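Local coordinates for CT296 (PDB 3QH6), which is of unknown function but resembles Fe(II) 2-oxoglutarate-dependent enzymes in its structure, a likeness that does not by itself establish any catalytic activity, at residues G67-M70 / I71-V75; L126-S129 / G130-Q134. All coordinates share one frame; numbering follows the deposited sequence.

Contact 1. Residues G67-M70 / I71-V75; sequences GVQM and IVKRV
Gln69 and Lys73, one turn apart on the amphipathic alpha-helix 66-75, reach across each other on its outer side. Both chains start with CG beside the backbone N and bend again further out, Gln69 at chi2 (-81°) and Lys73 at chi2 and chi4. The two bends bring Lys73 NZ to 3.2 Å from Gln69 OE1, a weak hydrogen bond between the ammonium and the amide oxygen. The same Gln69 OE1 also passes 3.8 Å from Val72 CB, because the Gln69 and Val72 side chains run side by side in the same direction. Beneath them the backbone repeats the i to i+4 bonds of the helix: Ile71 N to Gly67 O, Val72 N to Val68 O, Lys73 N to Gln69 O and Arg74 N to Met70 O. The bond from Arg74 N to Met70 O is 2.8 Å long. The Arg74 side chain starts back toward the preceding turn, and Arg74 CG passes 3.1 Å from Met70 O. Met70 and Arg74, also one turn apart, are both exposed, and the Met70 methyl CE approaches the guanidinium obliquely. Asp31 of helix 29-42 forms a long, weak ion pair with Arg74 NH1. The buried side is branched and apolar: Val68 packs on Leu35, Ile146 and Leu148, Ile71 on Leu35, and Val72 on Phe150, joining this helix to helix 29-42 and to strand 145-151 of the sheet. Ile71 holds CG1 anti to its carbonyl carbon (chi1 -73°), which brings Ile71 CG1 to 3.3 Å from Gly67 O. On the next residue, the methyl Val72 CG2 lies 3.4 Å from Val68 O.

Contact 2. Residues L126-S129 / G130-Q134; sequences LFFS and GEYPQ
Phe128 and Tyr132 form a T-shaped aromatic pair where strand 125-128 of the antiparallel sheet runs out into the loop that leads toward strand 145-151. The edge of Tyr132 is directed at the face of Phe128, with ring planes at 86° and centroids 5.4 Å apart. Tyr132 CD1 makes the approach, 3.7 Å from Phe128 CZ. Pro133 lies over the same face of Phe128, its CD standing 4.2 Å from the ring centroid in a CH-pi contact. With CG between the backbone N and the carbonyl carbon (chi1 65°), the Phe128 ring lies along the inner side of the returning loop. This turns its rim to the backbone, and Gly130 O lies in the ring plane, 3.4 Å from Phe128 CE1. The chain turns at Gly130, which has a positive phi of 73°. One water bridges the turn by donating to both Ser129 O and Glu131 O, linking carbonyls on the two sides of Gly130. Tyr132 is fixed at its far end as well, since its hydroxyl OH is hydrogen-bonded to Phe137 O, while its ring packs on Leu114 of strand 111-116 and on Ile104. Leu126, two residues before Phe128 and on the same side of the strand, completes the cluster. Its methyl CD2 reaches the CG corner of the Pro133 ring and comes obliquely to the Tyr132 ring, so one methyl serves both partners: Leu126 CD2 is 3.6 Å from Pro133 CG and equally far from Tyr132 CE1.

Overall arrangement
Both contacts are local and partly buried, but they lie on opposite sides of the chain's centre, with centres about 20 Å apart and nearest atoms about 7 Å apart. Contact 1 stays within one helix; contact 2 joins a strand end to its following loop. Regular backbone hydrogen bonds hold contact 1, whose buried valines and isoleucine face helix 29-42 and the sheet while Gln69, Met70, Lys73 and Arg74 lie toward the surface. In contact 2 ring packing and a bridging water do the work, and the strand's own backbone bonds go to strands 111-116 and 20-23. Contact 1 packs on strand 145-151 through Val68 and Val72, whereas contact 2 finishes strand 125-128 of the same sheet.

Contact 1. Residues G67-M70 / I71-V75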
loop_
_atom_site.group_PDB
_atom_site.type_symbol
_atom_site.label_atom_id
_atom_site.label_comp_id
_atom_site.label_asym_id
_atom_site.label_seq_id
_atom_site.Cartn_x
_atom_site.Cartn_y
_atom_site.Cartn_z
ATOM N N GLY A 67 11.073 6.433 -5.490
ATOM C CA GLY A 67 10.928 5.305 -4.580
ATOM C C GLY A 67 9.513 4.747 -4.511
ATOM O O GLY A 67 9.346 3.565 -4.218
ATOM N N VAL A 68 8.503 5.566 -4.797
ATOM C CA VAL A 68 7.135 5.071 -4.714
ATOM C C VAL A 68 6.884 4.094 -5.830
ATOM O O VAL A 68 6.502 2.978 -5.580
ATOM C CB VAL A 68 6.074 6.182 -4.800
ATOM C CG1 VAL A 68 4.665 5.542 -4.674
ATOM C CG2 VAL A 68 6.328 7.213 -3.728
ATOM N N GLN A 69 7.110 4.494 -7.079
ATOM C CA GLN A 69 6.806 3.561 -8.151
ATOM C C GLN A 69 7.779 2.412 -8.086
ATOM O O GLN A 69 7.482 1.355 -8.562
ATOM C CB GLN A 69 6.859 4.217 -9.545
ATOM C CG GLN A 69 5.619 5.069 -9.903
ATOM C CD GLN A 69 4.412 4.243 -10.399
ATOM O OE1 GLN A 69 4.199 3.088 -10.000
ATOM N NE2 GLN A 69 3.601 4.860 -11.251
ATOM N N MET A 70 8.980 2.637 -7.570
ATOM C CA MET A 70 9.960 1.533 -7.501
ATOM C C MET A 70 9.461 0.439 -6.569
ATOM O O MET A 70 9.571 -0.740 -6.878
ATOM C CB MET A 70 11.322 2.028 -7.062
ATOM C CG MET A 70 12.088 2.678 -8.209
ATOM S SD MET A 70 13.548 3.487 -7.576
ATOM C CE MET A 70 14.515 2.030 -7.098
ATOM N N ILE A 71 8.881 0.837 -5.444
ATOM C CA ILE A 71 8.287 -0.148 -4.535
ATOM C C ILE A 71 7.090 -0.818 -5.202
ATOM O O ILE A 71 6.924 -2.027 -5.127
ATOM C CB ILE A 71 7.884 0.485 -3.212
ATOM C CG1 ILE A 71 9.143 0.784 -2.391
ATOM C CG2 ILE A 71 6.942 -0.469 -2.436
ATOM C CD1 ILE A 71 8.875 1.210 -0.965
ATOM N N VAL A 72 6.254 -0.026 -5.864
ATOM C CA VAL A 72 5.046 -0.587 -6.496
ATOM C C VAL A 72 5.477 -1.650 -7.500
ATOM O O VAL A 72 4.958 -2.771 -7.525
ATOM C CB VAL A 72 4.240 0.522 -7.232
ATOM C CG1 VAL A 72 3.224 -0.097 -8.184
ATOM C CG2 VAL A 72 3.593 1.445 -6.234
ATOM N N LYS A 73 6.462 -1.304 -8.318
ATOM C CA LYS A 73 6.888 -2.192 -9.401
ATOM C C LYS A 73 7.726 -3.387 -8.923
ATOM O O LYS A 73 7.596 -4.483 -9.447
ATOM C CB LYS A 73 7.725 -1.404 -10.406
ATOM C CG LYS A 73 6.959 -0.265 -11.104
ATOM C CD LYS A 73 5.886 -0.825 -12.013
ATOM C CE LYS A 73 5.462 0.187 -13.054
ATOM N NZ LYS A 73 4.502 1.159 -12.502
ATOM N N ARG A 74 8.620 -3.161 -7.980
ATOM C CA ARG A 74 9.535 -4.228 -7.585
ATOM C C ARG A 74 8.879 -5.175 -6.607
ATOM O O ARG A 74 9.323 -6.314 -6.461
ATOM C CB ARG A 74 10.819 -3.667 -6.980
ATOM C CG ARG A 74 11.621 -2.784 -7.957
ATOM C CD ARG A 74 12.805 -2.133 -7.258
ATOM N NE ARG A 74 13.785 -3.143 -6.844
ATOM C CZ ARG A 74 14.618 -3.012 -5.825
ATOM N NH1 ARG A 74 14.568 -1.931 -5.069
ATOM N NH2 ARG A 74 15.503 -3.976 -5.563
ATOM N N VAL A 75 7.836 -4.718 -5.929
ATOM C CA VAL A 75 7.074 -5.627 -5.056
ATOM C C VAL A 75 5.862 -6.178 -5.826
ATOM O O VAL A 75 5.196 -7.085 -5.360
ATOM C CB VAL A 75 6.683 -4.924 -3.742
ATOM C CG1 VAL A 75 5.925 -5.862 -2.825
ATOM C CG2 VAL A 75 7.962 -4.432 -3.049
#

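Contact 2. Residues L126-S129 / G130-Q134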
loop_
_atom_site.group_PDB
_atom_site.type_symbol
_atom_site.label_atom_id
_atom_site.label_comp_id
_atom_site.label_asym_id
_atom_site.label_seq_id
_atom_site.Cartn_x
_atom_site.Cartn_y
_atom_site.Cartn_z
ATOM N N LEU A 126 -1.881 -3.437 3.523
ATOM C CA LEU A 126 -3.283 -3.839 3.515
ATOM C C LEU A 126 -3.860 -3.553 2.138
ATOM O O LEU A 126 -3.813 -2.398 1.700
ATOM C CB LEU A 126 -4.061 -3.045 4.606
ATOM C CG LEU A 126 -5.592 -3.225 4.710
ATOM C CD1 LEU A 126 -5.951 -4.646 5.167
ATOM C CD2 LEU A 126 -6.218 -2.209 5.660
ATOM N N PHE A 127 -4.347 -4.576 1.425
ATOM C CA PHE A 127 -5.088 -4.335 0.191
ATOM C C PHE A 127 -6.552 -4.185 0.596
ATOM O O PHE A 127 -7.042 -4.983 1.383
ATOM C CB PHE A 127 -5.043 -5.505 -0.768
ATOM C CG PHE A 127 -3.669 -5.766 -1.372
ATOM C CD1 PHE A 127 -2.712 -6.474 -0.648
ATOM C CD2 PHE A 127 -3.380 -5.344 -2.672
ATOM C CE1 PHE A 127 -1.457 -6.771 -1.208
ATOM C CE2 PHE A 127 -2.113 -5.624 -3.250
ATOM C CZ PHE A 127 -1.158 -6.320 -2.519
ATOM N N PHE A 128 -7.274 -3.227 0.029
ATOM C CA PHE A 128 -8.685 -3.102 0.361
ATOM C C PHE A 128 -9.394 -2.305 -0.715
ATOM O O PHE A 128 -8.756 -1.618 -1.501
ATOM C CB PHE A 128 -8.870 -2.381 1.718
ATOM C CG PHE A 128 -8.403 -0.915 1.726
ATOM C CD1 PHE A 128 -9.319 0.125 1.575
ATOM C CD2 PHE A 128 -7.057 -0.595 1.913
ATOM C CE1 PHE A 128 -8.900 1.451 1.590
ATOM C CE2 PHE A 128 -6.620 0.726 1.920
ATOM C CZ PHE A 128 -7.545 1.756 1.759
ATOM N N SER A 129 -10.725 -2.349 -0.743
ATOM C CA SER A 129 -11.411 -1.428 -1.624
ATOM C C SER A 129 -12.434 -0.641 -0.842
ATOM O O SER A 129 -12.845 -1.044 0.218
ATOM C CB SER A 129 -12.014 -2.142 -2.846
ATOM O OG SER A 129 -13.272 -2.685 -2.582
ATOM N N GLY A 130 -12.823 0.503 -1.368
ATOM C CA GLY A 130 -13.755 1.369 -0.643
ATOM C C GLY A 130 -13.118 2.078 0.544
ATOM O O GLY A 130 -11.941 2.396 0.532
ATOM N N GLU A 131 -13.903 2.341 1.577
ATOM C CA GLU A 131 -13.404 3.048 2.780
ATOM C C GLU A 131 -12.359 2.210 3.532
ATOM O O GLU A 131 -12.436 0.983 3.553
ATOM C CB GLU A 131 -14.585 3.362 3.715
ATOM C CG GLU A 131 -15.706 4.151 2.980
ATOM C CD GLU A 131 -16.158 5.380 3.733
ATOM O OE1 GLU A 131 -15.923 5.443 4.960
ATOM O OE2 GLU A 131 -16.755 6.282 3.095
ATOM N N TYR A 132 -11.407 2.882 4.164
ATOM C CA TYR A 132 -10.407 2.195 4.971
ATOM C C TYR A 132 -11.107 1.385 6.063
ATOM O O TYR A 132 -11.978 1.920 6.774
ATOM C CB TYR A 132 -9.434 3.210 5.593
ATOM C CG TYR A 132 -8.249 2.558 6.256
ATOM C CD1 TYR A 132 -7.250 1.973 5.483
ATOM C CD2 TYR A 132 -8.111 2.541 7.643
ATOM C CE1 TYR A 132 -6.169 1.378 6.065
ATOM C CE2 TYR A 132 -7.021 1.934 8.239
ATOM C CZ TYR A 132 -6.058 1.354 7.436
ATOM O OH TYR A 132 -4.956 0.750 7.977
ATOM N N PRO A 133 -10.745 0.093 6.200
ATOM C CA PRO A 133 -11.439 -0.770 7.170
ATOM C C PRO A 133 -10.995 -0.539 8.591
ATOM O O PRO A 133 -9.794 -0.503 8.892
ATOM C CB PRO A 133 -11.058 -2.185 6.715
ATOM C CG PRO A 133 -9.809 -2.032 6.021
ATOM C CD PRO A 133 -9.849 -0.693 5.334
ATOM N N GLN A 134 -11.980 -0.419 9.473
ATOM C CA GLN A 134 -11.727 -0.164 10.878
ATOM C C GLN A 134 -11.377 -1.459 11.606
ATOM O O GLN A 134 -11.881 -2.539 11.274
ATOM C CB GLN A 134 -12.946 0.520 11.511
ATOM C CG GLN A 134 -13.274 1.878 10.884
ATOM C CD GLN A 134 -12.115 2.865 10.973
ATOM O OE1 GLN A 134 -11.511 3.239 9.961
ATOM N NE2 GLN A 134 -11.805 3.292 12.187
HETATM O O HOH W 1 -12.300 -2.066 2.745
#